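Local coordinates for putative baseplate protein (Unidentified phage, PDB 2FSD) that probably serves as the receptor-binding protein of a lactococcal phage, its head domain recognising the surface of the Lactococcus lactis host, at residues 81-84 against 85-89. Residues are numbered along the deposited sequence; the frame is centred on the assembly and turned at random.
Sequences GTFP and PAFGT
Over one face of the Phe-87 ring lies CD1 of Phe-83, while the carbonyl oxygen of Pro-84 sits at its edge, in the ring plane and 3.5 Å from Phe-87 CD2. The two phenyls meet obliquely, their planes inclined at 42° and their centroids 5.8 Å apart. At their roots, Phe-83 CB and Phe-87 CB stand 4.1 Å apart, and from there the rings leave in different directions. A chi1 of -68° swings the Phe-87 ring to the side of its own backbone N, opposite its carbonyl carbon, and so sets it next to Pro-84. The Pro-84 ring runs alongside Phe-87 and points the same way, its CD 4.0 Å from CD2 of that phenyl.

The backbone that brings these groups together is a type I beta-turn, with Pro-85 and Ala-86 at its corners. It is closed by Phe-87 N donating to Pro-84 O at 3.1 Å, nearly straight at 162° but arriving from above the carbonyl plane. A second, weak bond from Gly-88 N to Pro-85 O carries the winding one residue further, and Gly-88 then leaves with positive phi.

This turn follows strand 77-82 of the antiparallel barrel. Both phenyls reach Ala-53 and Ile-60; Phe-83 adds Val-62, and Phe-87 adds Ile-34, Thr-37 and Ile-55.

Chemically, the Pro-84 carbonyl thus meets a backbone N-H and the faintly positive rim of an aromatic ring, the latter probably a mild electrostatic gain. With the proline rings restricting phi on the way into the turn, polar closure and apolar cover act on the same short bend.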
# COMPACT_ATOMS: atom_id res chain seq x y z
N GLY A 81 15.45 1.76 2.48
CA GLY A 81 16.36 0.73 1.98
C GLY A 81 16.63 0.82 0.49
O GLY A 81 16.00 1.60 -0.21
N THR A 82 17.60 0.04 0.03
CA THR A 82 17.91 -0.07 -1.39
C THR A 82 18.00 -1.55 -1.81
O THR A 82 18.34 -2.43 -0.99
CB THR A 82 19.25 0.66 -1.78
OG1 THR A 82 20.32 0.19 -0.96
CG2 THR A 82 19.13 2.17 -1.63
N PHE A 83 17.71 -1.83 -3.07
CA PHE A 83 17.80 -3.22 -3.56
C PHE A 83 19.25 -3.58 -3.89
O PHE A 83 19.97 -2.78 -4.51
CB PHE A 83 16.91 -3.42 -4.78
CG PHE A 83 15.45 -3.18 -4.51
CD1 PHE A 83 14.70 -4.13 -3.82
CD2 PHE A 83 14.83 -1.99 -4.93
CE1 PHE A 83 13.35 -3.91 -3.55
CE2 PHE A 83 13.48 -1.78 -4.67
CZ PHE A 83 12.74 -2.73 -3.98
N PRO A 84 19.71 -4.77 -3.45
CA PRO A 84 20.97 -5.28 -4.00
C PRO A 84 20.91 -5.37 -5.54
O PRO A 84 19.81 -5.55 -6.09
CB PRO A 84 21.10 -6.66 -3.37
CG PRO A 84 20.34 -6.54 -2.08
CD PRO A 84 19.16 -5.68 -2.42
N PRO A 85 22.06 -5.20 -6.23
CA PRO A 85 22.19 -5.31 -7.69
C PRO A 85 21.68 -6.60 -8.32
O PRO A 85 21.55 -6.67 -9.54
CB PRO A 85 23.70 -5.21 -7.93
CG PRO A 85 24.23 -4.53 -6.78
CD PRO A 85 23.34 -4.81 -5.60
N ALA A 86 21.43 -7.63 -7.53
CA ALA A 86 20.83 -8.85 -8.04
C ALA A 86 19.44 -8.58 -8.63
O ALA A 86 19.06 -9.21 -9.63
CB ALA A 86 20.76 -9.93 -6.95
N PHE A 87 18.69 -7.65 -8.02
CA PHE A 87 17.30 -7.36 -8.44
C PHE A 87 17.21 -6.57 -9.74
O PHE A 87 16.15 -6.51 -10.36
CB PHE A 87 16.51 -6.65 -7.33
CG PHE A 87 16.24 -7.52 -6.14
CD1 PHE A 87 15.00 -8.10 -5.96
CD2 PHE A 87 17.25 -7.79 -5.21
CE1 PHE A 87 14.75 -8.94 -4.86
CE2 PHE A 87 17.01 -8.62 -4.11
CZ PHE A 87 15.76 -9.19 -3.94
N GLY A 88 18.32 -5.94 -10.16
CA GLY A 88 18.40 -5.32 -11.47
C GLY A 88 17.83 -3.92 -11.54
O GLY A 88 17.72 -3.22 -10.53
N THR A 89 17.46 -3.52 -12.76
CA THR A 89 17.15 -2.13 -13.11
C THR A 89 15.65 -1.91 -13.35
O THR A 89 15.09 -0.85 -13.06
CB THR A 89 17.96 -1.73 -14.39
OG1 THR A 89 19.19 -1.12 -14.00
CG2 THR A 89 17.20 -0.78 -15.32